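Local coordinates for pectate lyase II (Xanthomonas campestris pv. campestris, PDB 2QX3), which probably cleaves pectate by beta-elimination, as a secreted polysaccharide lyase of family 1 built on a parallel beta-helix, at residues Thr75-Asn80 against Ile98-Thr103; Ser117-Ser122 against Asp156-Val161; Ala146-Phe151 against Tyr174-Leu179; Pro209-Gly214 against Ile231-Gly236; Lys240-Tyr245 against Asp265-Tyr270. One frame throughout, in Å; residues are numbered along the deposited sequence. Where two conformers were deposited one is given.

The five contacts are spread along one parallel beta-helix. Contacts 1 and 5 lie far apart on it, their centres about 29 Å from each other; contact 2 falls between them. Its strand 155-158 meets contact 3 through probable hydrogen bonds, Met157 N to Leu179 O (2.7 Å) and Asp156 OD1 to Leu179 N (2.8 Å). Contact 3 in turn joins contact 4, where Ala178 O probably accepts from Leu210 N at 2.9 Å. Contacts 4 and 5 touch in the interior, Ile231 CD1 lying 3.7 Å from Ile241 CG2. The bound phosphate is gripped at contact 4, whose centre is about 15 Å from that of contact 2 and 18 Å from that of contact 3.

Contact 1: residues Thr75-Asn80 against Ile98-Thr103; sequences TIKGAN and IIQNMT
Ile76 lies across from Ile99 on neighbouring parallel strands and uses both its backbone N and its O: the N bonds to Ile98 O (2.7 Å) and the O accepts from Gln100 N (2.8 Å). Gly78 N carries the pattern on to Gln100 O at 2.9 Å. This is the tight part, with strands 75-78 and 98-100 only 4° from parallel. Thr75 and Ile98 stand side by side, Thr75 OG1 3.8 Å from Ile98 CD1, while the hydroxyl bonds to Gly12 N. On the other face Ile76 over Ile99 forms an aliphatic pair in register, as in the parallel beta-helix of pectate lyases, and Ile88 of strand 87-91 packs on both. Asn101 takes the left-handed position of the turn (phi 58°). Its ND2 reaches back to Gly78 O (3.0 Å); the acceptor lies in the amide plane, but the donor stands 46° above the carbonyl plane. Asn101 OD1 is taken by Gly325 N. Asn134 of the next coil holds Ile99 O and Met102 N. Met102, bent at chi2 and chi3, lays its SD 3.7 Å from Gly78 N. The looser side begins at Lys77, modelled in two conformers: in one its CE passes 3.4 Å from Gln100 OE1, a doubtful contact, while Gln100 NE2 bonds to Asp132. Farther on the chains part, Ala79 is hardly touched and Asn80 lies at the surface.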
# COMPACT_ATOMS: atom_id res chain seq x y z
N THR A 75 3.20 -16.38 5.75
CA THR A 75 2.66 -16.03 4.44
C THR A 75 1.14 -16.15 4.43
O THR A 75 0.58 -17.18 4.81
CB THR A 75 3.25 -16.92 3.33
OG1 THR A 75 4.68 -16.82 3.35
CG2 THR A 75 2.73 -16.49 1.97
N ILE A 76 0.47 -15.09 3.98
CA ILE A 76 -0.93 -15.18 3.59
C ILE A 76 -0.99 -15.06 2.08
O ILE A 76 -0.61 -14.04 1.51
CB ILE A 76 -1.79 -14.06 4.23
CG1 ILE A 76 -1.79 -14.22 5.76
CG2 ILE A 76 -3.21 -14.11 3.68
CD1 ILE A 76 -2.37 -13.03 6.50
N LYS A 77 -1.47 -16.12 1.42
CA LYS A 77 -1.62 -16.10 -0.02
C LYS A 77 -3.01 -16.51 -0.49
O LYS A 77 -3.55 -17.53 -0.02
CB LYS A 77 -0.55 -16.97 -0.69
CG LYS A 77 -0.41 -16.69 -2.18
CD LYS A 77 0.85 -17.30 -2.76
CE LYS A 77 0.94 -16.96 -4.23
NZ LYS A 77 -0.32 -17.29 -4.94
N GLY A 78 -3.58 -15.74 -1.42
CA GLY A 78 -4.85 -16.08 -2.01
C GLY A 78 -4.62 -17.12 -3.08
O GLY A 78 -3.69 -17.02 -3.88
N ALA A 79 -5.47 -18.15 -3.09
CA ALA A 79 -5.54 -19.04 -4.24
C ALA A 79 -6.03 -18.24 -5.46
O ALA A 79 -6.62 -17.17 -5.32
CB ALA A 79 -6.48 -20.20 -3.94
N ASN A 80 -5.74 -18.73 -6.67
CA ASN A 80 -6.22 -18.07 -7.87
C ASN A 80 -7.74 -18.11 -7.89
O ASN A 80 -8.35 -19.13 -7.59
CB ASN A 80 -5.65 -18.72 -9.13
CG ASN A 80 -4.16 -18.49 -9.27
OD1 ASN A 80 -3.40 -19.43 -9.50
ND2 ASN A 80 -3.73 -17.23 -9.14
N ILE A 98 4.55 -12.18 4.47
CA ILE A 98 4.16 -12.01 3.08
C ILE A 98 2.64 -12.01 2.95
O ILE A 98 1.96 -12.89 3.50
CB ILE A 98 4.72 -13.14 2.18
CG1 ILE A 98 6.25 -13.18 2.22
CG2 ILE A 98 4.17 -13.00 0.73
CD1 ILE A 98 6.86 -14.34 1.41
N ILE A 99 2.12 -11.02 2.23
CA ILE A 99 0.71 -10.98 1.88
C ILE A 99 0.63 -10.89 0.36
O ILE A 99 1.06 -9.90 -0.22
CB ILE A 99 -0.01 -9.77 2.49
CG1 ILE A 99 0.17 -9.76 4.03
CG2 ILE A 99 -1.48 -9.77 2.07
CD1 ILE A 99 -0.23 -8.45 4.71
N GLN A 100 0.04 -11.91 -0.26
CA GLN A 100 0.19 -12.10 -1.70
C GLN A 100 -1.06 -12.67 -2.35
O GLN A 100 -1.75 -13.50 -1.77
CB GLN A 100 1.36 -13.05 -1.94
CG GLN A 100 1.95 -13.01 -3.32
CD GLN A 100 3.24 -13.80 -3.38
OE1 GLN A 100 3.29 -14.93 -2.91
NE2 GLN A 100 4.29 -13.21 -3.96
N ASN A 101 -1.33 -12.21 -3.58
CA ASN A 101 -2.42 -12.73 -4.42
C ASN A 101 -3.81 -12.65 -3.79
O ASN A 101 -4.70 -13.47 -4.09
CB ASN A 101 -2.08 -14.16 -4.93
CG ASN A 101 -2.69 -14.44 -6.30
OD1 ASN A 101 -2.57 -13.63 -7.22
ND2 ASN A 101 -3.35 -15.58 -6.44
N MET A 102 -4.02 -11.66 -2.92
CA MET A 102 -5.32 -11.44 -2.29
C MET A 102 -6.13 -10.42 -3.09
O MET A 102 -5.59 -9.40 -3.53
CB MET A 102 -5.18 -10.98 -0.83
CG MET A 102 -4.67 -12.06 0.15
SD MET A 102 -5.84 -13.41 0.40
CE MET A 102 -7.08 -12.66 1.46
N THR A 103 -7.41 -10.71 -3.29
CA THR A 103 -8.33 -9.73 -3.87
C THR A 103 -9.24 -9.29 -2.74
O THR A 103 -10.00 -10.11 -2.19
CB THR A 103 -9.16 -10.30 -5.03
OG1 THR A 103 -8.28 -10.70 -6.10
CG2 THR A 103 -10.16 -9.26 -5.55

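Contact 2: residues Ser117-Ser122 against Asp156-Val161; sequences SLEGNS and DMKKGV
Leu118 and Met157 face each other on parallel strands, their CB atoms 4.0 Å apart, and the two side chains cross at a slant. Met157 CG sits between its backbone N and carbonyl carbon (chi1 73°), which leads the chain away from Leu118 until the bend at chi3 returns CE toward Leu118 CD1. Val161, arriving from the turn, sets its CG2 against the backbone of strand 117-119, 3.3 Å from Leu118 O. On the opposite face Glu119 and Lys158 run alongside, pointing the same way, with Lys158 CE 4.0 Å from Glu119 CG. Their charged ends stay 4.3 Å apart (Glu119 OE1 to Lys158 NZ), beyond a salt bridge. The carboxylate is held otherwise: OE1 pairs with Arg89, and OE2 accepts Ser117 OG on its anti side at 2.7 Å. Lys159, in the turn and with positive phi, lies against Gly120; a bend at chi3 (-87°) lowers its NZ nearly onto the axis of the Gly120 carbonyl, 2.8 Å from the O. That bond belongs to one of two modelled conformers, so it may exist only part of the time. Gly120 CA also comes within 3.4 Å of Lys159 O, which is buried with no other partner in the model. The strands themselves, consecutive coils of the beta-helix, pair through Leu118 N to Asp156 O, Lys158 N to Leu118 O and Gly120 N to Lys158 O. With Arg89 and two lysines nearby, Glu119 is probably kept ionised.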
# COMPACT_ATOMS: atom_id res chain seq x y z
N SER A 117 -3.06 -3.32 6.51
CA SER A 117 -2.56 -2.30 7.42
C SER A 117 -1.44 -2.81 8.33
O SER A 117 -1.62 -3.79 9.05
CB SER A 117 -3.71 -1.74 8.26
OG SER A 117 -3.22 -0.95 9.33
N LEU A 118 -0.30 -2.13 8.28
CA LEU A 118 0.86 -2.54 9.08
C LEU A 118 1.18 -1.50 10.15
O LEU A 118 1.39 -0.33 9.85
CB LEU A 118 2.08 -2.76 8.18
CG LEU A 118 1.79 -3.31 6.78
CD1 LEU A 118 3.01 -3.15 5.88
CD2 LEU A 118 1.36 -4.77 6.85
N GLU A 119 1.22 -1.94 11.40
CA GLU A 119 1.14 -1.03 12.54
C GLU A 119 2.14 -1.31 13.64
O GLU A 119 2.11 -2.37 14.27
CB GLU A 119 -0.28 -1.06 13.13
CG GLU A 119 -1.39 -0.95 12.08
CD GLU A 119 -2.77 -1.14 12.66
OE1 GLU A 119 -2.94 -0.93 13.88
OE2 GLU A 119 -3.70 -1.49 11.89
N GLY A 120 3.02 -0.34 13.86
CA GLY A 120 3.85 -0.33 15.06
C GLY A 120 3.02 0.02 16.28
O GLY A 120 1.97 0.66 16.16
N ASN A 121 3.47 -0.42 17.45
CA ASN A 121 2.84 -0.06 18.73
C ASN A 121 3.86 -0.18 19.86
O ASN A 121 5.05 -0.40 19.60
CB ASN A 121 1.57 -0.89 19.00
CG ASN A 121 1.84 -2.39 19.18
OD1 ASN A 121 2.94 -2.80 19.56
ND2 ASN A 121 0.83 -3.20 18.94
N SER A 122 3.41 -0.07 21.11
CA SER A 122 4.31 -0.05 22.26
C SER A 122 5.07 -1.37 22.46
O SER A 122 6.08 -1.40 23.16
CB SER A 122 3.58 0.37 23.54
OG SER A 122 2.67 -0.63 23.98
N ASP A 156 -1.52 0.42 3.97
CA ASP A 156 -1.12 1.41 4.97
C ASP A 156 -0.03 0.93 5.92
O ASP A 156 -0.03 -0.23 6.32
CB ASP A 156 -2.33 1.81 5.82
CG ASP A 156 -3.34 2.63 5.06
OD1 ASP A 156 -3.07 3.03 3.90
OD2 ASP A 156 -4.40 2.90 5.67
N MET A 157 0.86 1.84 6.30
CA MET A 157 1.76 1.59 7.44
C MET A 157 1.93 2.84 8.32
O MET A 157 1.77 3.98 7.85
CB MET A 157 3.11 0.97 7.01
CG MET A 157 4.10 1.91 6.30
SD MET A 157 5.38 0.99 5.40
CE MET A 157 4.40 0.33 4.05
N LYS A 158 2.23 2.61 9.59
CA LYS A 158 2.40 3.70 10.55
C LYS A 158 3.22 3.28 11.77
O LYS A 158 3.41 2.07 12.03
CB LYS A 158 1.03 4.25 10.98
CG LYS A 158 0.20 3.26 11.81
CD LYS A 158 -1.18 3.84 12.11
CE LYS A 158 -2.00 2.93 13.01
NZ LYS A 158 -3.47 3.23 12.88
N LYS A 159 3.69 4.26 12.53
CA LYS A 159 4.40 4.10 13.77
C LYS A 159 5.68 3.22 13.62
O LYS A 159 5.90 2.34 14.46
CB LYS A 159 3.47 3.58 14.88
CG LYS A 159 2.36 4.57 15.28
CD LYS A 159 1.40 3.97 16.30
CE LYS A 159 0.27 3.21 15.63
NZ LYS A 159 -0.33 2.14 16.51
N GLY A 160 6.34 3.29 12.47
CA GLY A 160 7.73 2.90 12.35
C GLY A 160 7.89 1.45 11.94
O GLY A 160 8.92 0.83 12.19
N VAL A 161 6.86 0.90 11.29
CA VAL A 161 7.05 -0.18 10.34
C VAL A 161 8.15 0.14 9.34
O VAL A 161 8.13 1.19 8.69
CB VAL A 161 5.75 -0.49 9.57
CG1 VAL A 161 5.96 -1.63 8.59
CG2 VAL A 161 4.63 -0.82 10.54

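Contact 3: residues Ala146-Phe151 against Tyr174-Leu179; sequences AGDASF and YQKVAL
Lys176 reaches Asp148 with an extended chain, its ammonium meeting backbone and side chain of one residue. Direct hydrogen bonding comes first: NZ donates to Asp148 O at 2.7 Å, from 47° above the carbonyl plane. A weaker bond of 3.4 Å leads from Lys176 NZ to Gln175 OE1, though Gln175 was modelled in two conformers. Its NE2 turns instead to Glu205. The charged interaction is longer than the bond to Asp148 O: Asp148 OD2 stands 3.3 Å from Lys176 NZ, a salt bridge whose hydrogen bond is weak, with the two side chains at about a right angle. Asp148 CG sits between its backbone N and carbonyl carbon (chi1 69°), which holds the carboxylate near its own carbonyl O and lets one ammonium serve both. Water supplies the third kind of link. Water 1 accepts from Lys176 NZ (2.8 Å) and donates to Phe151 O (2.7 Å); water 2 accepts from Phe151 N at 2.9 Å and can donate to Gln175 OE1. Ala146-Ala149 forms a type II' beta turn, with Gly147 at its positive-phi corner, and Ser150 OG bonds to the N of the disulfide-linked Cys143. At 175 the other segment turns a corner from one face of the helix to the next. A loop between strands 129-137 and 155-158, tied to the corner of a later coil, is in keeping with the pectate lyase fold, whose elaborate loops project from the beta-helix.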
# COMPACT_ATOMS: atom_id res chain seq x y z
N ALA A 146 -21.48 9.65 6.11
CA ALA A 146 -20.25 8.89 6.39
C ALA A 146 -19.06 9.76 6.83
O ALA A 146 -18.02 9.24 7.23
CB ALA A 146 -19.86 8.05 5.18
N GLY A 147 -19.22 11.08 6.74
CA GLY A 147 -18.08 11.99 6.89
C GLY A 147 -17.18 11.76 5.70
O GLY A 147 -17.67 11.58 4.57
N ASP A 148 -15.87 11.74 5.90
CA ASP A 148 -14.99 11.50 4.76
C ASP A 148 -14.63 10.01 4.59
O ASP A 148 -13.74 9.67 3.83
CB ASP A 148 -13.74 12.39 4.82
CG ASP A 148 -12.78 12.01 5.95
OD1 ASP A 148 -13.25 11.65 7.05
OD2 ASP A 148 -11.55 12.07 5.73
N ALA A 149 -15.38 9.14 5.28
CA ALA A 149 -14.94 7.78 5.56
C ALA A 149 -15.97 6.69 5.21
O ALA A 149 -16.37 5.90 6.08
CB ALA A 149 -14.53 7.68 7.03
N SER A 150 -16.38 6.64 3.95
CA SER A 150 -17.19 5.53 3.44
C SER A 150 -16.35 4.24 3.36
O SER A 150 -16.88 3.12 3.45
CB SER A 150 -17.76 5.89 2.07
OG SER A 150 -18.50 7.09 2.15
N PHE A 151 -15.05 4.41 3.18
CA PHE A 151 -14.07 3.32 3.23
C PHE A 151 -12.79 3.89 3.81
O PHE A 151 -12.74 5.08 4.11
CB PHE A 151 -13.84 2.73 1.83
CG PHE A 151 -15.07 2.09 1.25
CD1 PHE A 151 -15.43 0.79 1.61
CD2 PHE A 151 -15.89 2.79 0.37
CE1 PHE A 151 -16.57 0.19 1.09
CE2 PHE A 151 -17.04 2.21 -0.15
CZ PHE A 151 -17.38 0.90 0.21
N TYR A 174 -10.63 3.70 -5.36
CA TYR A 174 -10.18 3.75 -3.99
C TYR A 174 -9.77 5.17 -3.67
O TYR A 174 -8.99 5.78 -4.41
CB TYR A 174 -8.99 2.79 -3.78
CG TYR A 174 -9.03 2.13 -2.43
CD1 TYR A 174 -9.65 0.90 -2.26
CD2 TYR A 174 -8.50 2.76 -1.30
CE1 TYR A 174 -9.72 0.29 -0.99
CE2 TYR A 174 -8.56 2.18 -0.05
CZ TYR A 174 -9.18 0.95 0.10
OH TYR A 174 -9.25 0.36 1.36
N GLN A 175 -10.31 5.69 -2.57
CA GLN A 175 -10.09 7.09 -2.19
C GLN A 175 -8.70 7.33 -1.61
O GLN A 175 -7.97 8.22 -2.08
CB GLN A 175 -11.16 7.58 -1.20
CG GLN A 175 -11.20 9.11 -1.08
CD GLN A 175 -11.69 9.63 0.27
OE1 GLN A 175 -12.32 8.91 1.04
NE2 GLN A 175 -11.39 10.89 0.54
N LYS A 176 -8.35 6.54 -0.59
CA LYS A 176 -7.10 6.73 0.15
C LYS A 176 -6.20 5.51 -0.03
O LYS A 176 -6.32 4.51 0.68
CB LYS A 176 -7.41 6.99 1.63
CG LYS A 176 -8.22 8.27 1.89
CD LYS A 176 -9.09 8.14 3.16
CE LYS A 176 -9.92 9.41 3.39
NZ LYS A 176 -11.15 9.13 4.21
N VAL A 177 -5.29 5.60 -0.99
CA VAL A 177 -4.52 4.43 -1.46
C VAL A 177 -3.52 3.87 -0.44
O VAL A 177 -3.63 2.71 -0.05
CB VAL A 177 -3.81 4.73 -2.79
CG1 VAL A 177 -3.01 3.51 -3.28
CG2 VAL A 177 -4.82 5.17 -3.83
N ALA A 178 -2.58 4.70 0.01
CA ALA A 178 -1.46 4.23 0.82
C ALA A 178 -0.97 5.27 1.81
O ALA A 178 -0.43 6.30 1.43
CB ALA A 178 -0.30 3.78 -0.08
N LEU A 179 -1.18 4.98 3.09
CA LEU A 179 -0.69 5.82 4.16
C LEU A 179 0.65 5.30 4.65
O LEU A 179 0.85 4.08 4.75
CB LEU A 179 -1.68 5.85 5.33
CG LEU A 179 -1.31 6.80 6.48
CD1 LEU A 179 -1.38 8.24 6.01
CD2 LEU A 179 -2.24 6.54 7.67
O HOH W 1 -11.52 6.79 5.79
O HOH W 2 -14.26 6.63 1.45

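Contact 4: residues Pro209-Gly214 against Ile231-Gly236; sequences PLQRRG and INVRMG. With PO4 (phosphate ion), chain C.
Arg212 and Arg234 stand side by side on paired parallel strands, pointing the same way, yet their chains differ. Arg212 is extended as far as NE, which makes a salt bridge with Asp184, and its NH1 bonds to Gly181 O. Arg234 is bent at chi3 (72°); Leu210 CD2 lies over one face of its guanidinium and 3.7 Å from Arg234 CD, and Arg212 CZ also lies over a face. The two guanidinium planes are 57° apart, with Arg212 NH2 and Arg234 NH2 3.3 Å from each other. The anion, with Asp184 on Arg212, probably makes this closeness tolerable: the phosphate takes two nearly straight bonds from Arg234, NH1 to O2 and NH2 to O1, both 2.7 Å. Arg234 NE is held by Ser258 OG, which should fix the rotation of the group. Arg212 NH2, 3.7 Å from phosphate O1, adds its charge from a distance, and water 3 links the two NH2 groups, weakly on the Arg234 side. On the other face Gln211 is extended beside Val233; its NE2 bonds to Arg213 O at 3.0 Å, and its OE1 to Ser216. Arg213, with positive phi, runs alongside Met235, whose bent chain brings CE to 3.6 Å from Arg213 NH2; that NH2 bonds to Asp184 O. Backbone pairing starts at the cis-proline, where Asn232 N donates to Pro209 O. The phosphate is probably from the crystallisation liquor, but Arg234, with Arg212 nearby on the adjacent coil of the parallel beta-helix, forms a positively charged surface able to hold an anion, consistent with a lyase acting on a polyanionic polysaccharide.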
# COMPACT_ATOMS: atom_id res chain seq x y z
N PRO A 209 1.94 7.60 -2.71
CA PRO A 209 1.34 7.45 -1.38
C PRO A 209 1.35 8.77 -0.60
O PRO A 209 1.80 9.78 -1.13
CB PRO A 209 2.26 6.43 -0.70
CG PRO A 209 3.58 6.62 -1.36
CD PRO A 209 3.27 6.97 -2.79
N LEU A 210 0.86 8.74 0.63
CA LEU A 210 1.07 9.83 1.56
C LEU A 210 2.23 9.39 2.44
O LEU A 210 2.09 8.45 3.24
CB LEU A 210 -0.19 10.08 2.40
CG LEU A 210 -0.33 11.34 3.27
CD1 LEU A 210 -1.72 11.41 3.90
CD2 LEU A 210 0.75 11.45 4.36
N GLN A 211 3.38 10.04 2.28
CA GLN A 211 4.57 9.70 3.07
C GLN A 211 4.89 10.76 4.13
O GLN A 211 5.12 11.92 3.80
CB GLN A 211 5.78 9.48 2.17
CG GLN A 211 7.04 9.10 2.94
CD GLN A 211 8.29 9.06 2.08
OE1 GLN A 211 8.21 9.02 0.84
NE2 GLN A 211 9.44 9.07 2.72
N ARG A 212 4.91 10.35 5.39
CA ARG A 212 5.39 11.21 6.47
C ARG A 212 6.68 10.63 7.05
O ARG A 212 6.68 9.54 7.63
CB ARG A 212 4.34 11.35 7.57
CG ARG A 212 3.13 12.21 7.23
CD ARG A 212 2.26 12.29 8.47
NE ARG A 212 1.07 13.14 8.37
CZ ARG A 212 -0.15 12.69 8.12
NH1 ARG A 212 -0.36 11.40 7.88
NH2 ARG A 212 -1.17 13.53 8.08
N ARG A 213 7.78 11.38 6.91
CA ARG A 213 9.10 11.00 7.43
C ARG A 213 9.65 9.77 6.70
O ARG A 213 9.06 9.30 5.72
CB ARG A 213 9.07 10.76 8.95
CG ARG A 213 8.52 11.91 9.76
CD ARG A 213 8.52 11.61 11.25
NE ARG A 213 7.69 12.59 11.96
CZ ARG A 213 8.16 13.65 12.60
NH1 ARG A 213 9.47 13.88 12.66
NH2 ARG A 213 7.33 14.49 13.21
N GLY A 214 10.79 9.26 7.18
CA GLY A 214 11.44 8.08 6.60
C GLY A 214 11.94 8.25 5.18
O GLY A 214 11.93 9.35 4.62
N ILE A 231 1.88 11.25 -5.24
CA ILE A 231 2.94 11.09 -4.24
C ILE A 231 3.02 12.35 -3.39
O ILE A 231 3.35 13.43 -3.89
CB ILE A 231 4.32 10.81 -4.90
CG1 ILE A 231 4.24 9.57 -5.81
CG2 ILE A 231 5.40 10.67 -3.84
CD1 ILE A 231 5.41 9.43 -6.79
N ASN A 232 2.72 12.21 -2.10
CA ASN A 232 2.69 13.34 -1.20
C ASN A 232 3.70 13.14 -0.08
O ASN A 232 3.44 12.40 0.88
CB ASN A 232 1.26 13.54 -0.65
CG ASN A 232 1.08 14.86 0.08
OD1 ASN A 232 2.01 15.68 0.16
ND2 ASN A 232 -0.11 15.08 0.62
N VAL A 233 4.85 13.79 -0.21
CA VAL A 233 5.98 13.57 0.69
C VAL A 233 6.04 14.69 1.72
O VAL A 233 6.16 15.86 1.35
CB VAL A 233 7.31 13.48 -0.09
CG1 VAL A 233 8.40 12.92 0.80
CG2 VAL A 233 7.16 12.61 -1.32
N ARG A 234 5.98 14.33 2.99
CA ARG A 234 5.73 15.28 4.07
C ARG A 234 6.66 15.06 5.26
O ARG A 234 7.32 14.02 5.36
CB ARG A 234 4.26 15.18 4.50
CG ARG A 234 3.26 15.57 3.40
CD ARG A 234 1.93 14.85 3.52
NE ARG A 234 1.15 15.36 4.64
CZ ARG A 234 -0.18 15.37 4.72
NH1 ARG A 234 -0.93 14.91 3.72
NH2 ARG A 234 -0.76 15.87 5.80
N MET A 235 6.73 16.06 6.14
CA MET A 235 7.44 15.96 7.42
C MET A 235 8.90 15.53 7.31
O MET A 235 9.39 14.72 8.11
CB MET A 235 6.68 15.03 8.38
CG MET A 235 5.32 15.54 8.83
SD MET A 235 5.36 17.21 9.56
CE MET A 235 6.54 17.05 10.88
N GLY A 236 9.60 16.07 6.32
CA GLY A 236 11.03 15.77 6.16
C GLY A 236 11.34 14.44 5.49
O GLY A 236 12.50 14.12 5.28
P PO4 C . -4.40 15.14 4.76
O1 PO4 C . -3.45 15.45 5.89
O2 PO4 C . -3.64 15.02 3.46
O3 PO4 C . -5.10 13.83 5.02
O4 PO4 C . -5.40 16.26 4.67
O HOH W 3 -0.82 16.58 8.68

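Contact 5: residues Lys240-Tyr245 against Asp265-Tyr270; sequences KIESNY and DLINNY
Two consecutive coils of the parallel beta-helix meet here, and the stack of Tyr245 on Tyr270 marks where they pair again after a turn. The rings are offset and 19° from parallel, centroids 4.1 Å apart, with Tyr270 CD2 over the centre of the Tyr245 ring. With CG anti to the backbone N in both (chi1 -163° and -179°), the side chains run out side by side and the rings overlap. Behind them Tyr270 N bonds to Asn244 O at 2.8 Å. In the turn the amides of Asn244 and Asn269 lie side by side and nearly coplanar, part of the row of asparagines known at this turn of pectate lyases; Asn244 is fixed by Asn221 N and Ile218 O of the preceding coil. Before the turn the strands pair through Ile241 N to Asp265 O (2.8 Å), Ile267 N to Ile241 O and Ser243 N to Ile267 O. Ile241 and Leu266 stand alongside each other, CB to CD2 at 3.7 Å. Water 4 joins the two segments beside the turn, donating to Glu242 OE1 (2.7 Å), accepting from Asn268 ND2 (2.8 Å) and bonding to Ser243 OG. Glu242 OE2 reaches Tyr306 OH and His217 NE2. Strand 215-226 flanks the 240-245 side, bonding to its backbone; Ile241 leans inward on Val253 of strand 245-255, and Val314 and Lys315 of helix 314-321 touch Tyr245.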
# COMPACT_ATOMS: atom_id res chain seq x y z
N LYS A 240 12.76 8.78 -3.37
CA LYS A 240 13.45 8.60 -4.63
C LYS A 240 12.43 8.10 -5.65
O LYS A 240 11.99 6.95 -5.61
CB LYS A 240 14.63 7.64 -4.48
CG LYS A 240 15.43 7.47 -5.76
CD LYS A 240 16.57 6.49 -5.57
CE LYS A 240 17.26 6.19 -6.90
NZ LYS A 240 17.81 7.42 -7.53
N ILE A 241 12.05 8.99 -6.57
CA ILE A 241 10.96 8.76 -7.51
C ILE A 241 11.55 8.52 -8.90
O ILE A 241 11.98 9.45 -9.59
CB ILE A 241 9.96 9.94 -7.50
CG1 ILE A 241 9.51 10.24 -6.06
CG2 ILE A 241 8.77 9.66 -8.40
CD1 ILE A 241 8.56 11.42 -5.90
N GLU A 242 11.56 7.26 -9.32
CA GLU A 242 12.34 6.81 -10.47
C GLU A 242 11.51 6.04 -11.48
O GLU A 242 10.78 5.12 -11.12
CB GLU A 242 13.51 5.95 -9.97
CG GLU A 242 14.43 5.44 -11.06
CD GLU A 242 15.62 4.64 -10.53
OE1 GLU A 242 16.51 4.34 -11.33
OE2 GLU A 242 15.66 4.33 -9.32
N SER A 243 11.61 6.42 -12.76
CA SER A 243 11.01 5.66 -13.87
C SER A 243 9.56 5.18 -13.68
O SER A 243 9.21 4.06 -14.08
CB SER A 243 11.89 4.46 -14.26
OG SER A 243 13.20 4.88 -14.57
N ASN A 244 8.74 6.04 -13.09
CA ASN A 244 7.29 5.82 -13.05
C ASN A 244 6.64 6.31 -14.35
O ASN A 244 7.24 7.09 -15.09
CB ASN A 244 6.68 6.56 -11.86
CG ASN A 244 7.24 6.09 -10.53
OD1 ASN A 244 6.88 5.03 -10.03
ND2 ASN A 244 8.13 6.89 -9.94
N TYR A 245 5.42 5.85 -14.61
CA TYR A 245 4.60 6.32 -15.72
C TYR A 245 3.40 7.08 -15.14
O TYR A 245 2.54 6.47 -14.47
CB TYR A 245 4.12 5.12 -16.53
CG TYR A 245 3.60 5.40 -17.93
CD1 TYR A 245 4.29 4.94 -19.05
CD2 TYR A 245 2.39 6.07 -18.14
CE1 TYR A 245 3.81 5.16 -20.35
CE2 TYR A 245 1.90 6.30 -19.42
CZ TYR A 245 2.61 5.84 -20.52
OH TYR A 245 2.14 6.05 -21.80
N ASP A 265 13.78 13.05 -4.97
CA ASP A 265 14.86 12.86 -5.92
C ASP A 265 14.20 12.23 -7.14
O ASP A 265 13.80 11.06 -7.12
CB ASP A 265 15.91 11.93 -5.31
CG ASP A 265 17.24 11.98 -6.03
OD1 ASP A 265 17.27 12.13 -7.27
OD2 ASP A 265 18.26 11.83 -5.34
N LEU A 266 14.07 13.02 -8.20
CA LEU A 266 13.35 12.61 -9.39
C LEU A 266 14.32 12.20 -10.49
O LEU A 266 15.29 12.91 -10.75
CB LEU A 266 12.47 13.76 -9.88
CG LEU A 266 11.20 14.10 -9.09
CD1 LEU A 266 10.70 15.51 -9.41
CD2 LEU A 266 10.11 13.07 -9.39
N ILE A 267 14.06 11.06 -11.12
CA ILE A 267 14.81 10.66 -12.31
C ILE A 267 14.02 9.76 -13.25
O ILE A 267 13.35 8.82 -12.82
CB ILE A 267 16.19 9.98 -12.00
CG1 ILE A 267 16.52 9.96 -10.51
CG2 ILE A 267 17.30 10.62 -12.83
CD1 ILE A 267 16.06 8.70 -9.81
N ASN A 268 14.11 10.07 -14.55
CA ASN A 268 13.64 9.19 -15.62
C ASN A 268 12.15 8.87 -15.63
O ASN A 268 11.73 7.88 -16.23
CB ASN A 268 14.45 7.89 -15.65
CG ASN A 268 15.92 8.11 -15.99
OD1 ASN A 268 16.29 9.13 -16.58
ND2 ASN A 268 16.75 7.15 -15.63
N ASN A 269 11.35 9.72 -15.00
CA ASN A 269 9.90 9.53 -14.98
C ASN A 269 9.27 9.86 -16.33
O ASN A 269 9.60 10.88 -16.94
CB ASN A 269 9.27 10.38 -13.88
CG ASN A 269 9.71 9.94 -12.50
OD1 ASN A 269 10.50 10.62 -11.84
ND2 ASN A 269 9.23 8.78 -12.06
N TYR A 270 8.40 8.97 -16.81
CA TYR A 270 7.60 9.23 -18.00
C TYR A 270 6.38 10.07 -17.62
O TYR A 270 5.49 9.61 -16.88
CB TYR A 270 7.18 7.93 -18.68
CG TYR A 270 6.37 8.12 -19.95
CD1 TYR A 270 6.97 8.04 -21.20
CD2 TYR A 270 5.01 8.40 -19.89
CE1 TYR A 270 6.23 8.22 -22.37
CE2 TYR A 270 4.26 8.59 -21.04
CZ TYR A 270 4.88 8.50 -22.28
OH TYR A 270 4.13 8.68 -23.42
O HOH W 4 15.92 5.09 -13.85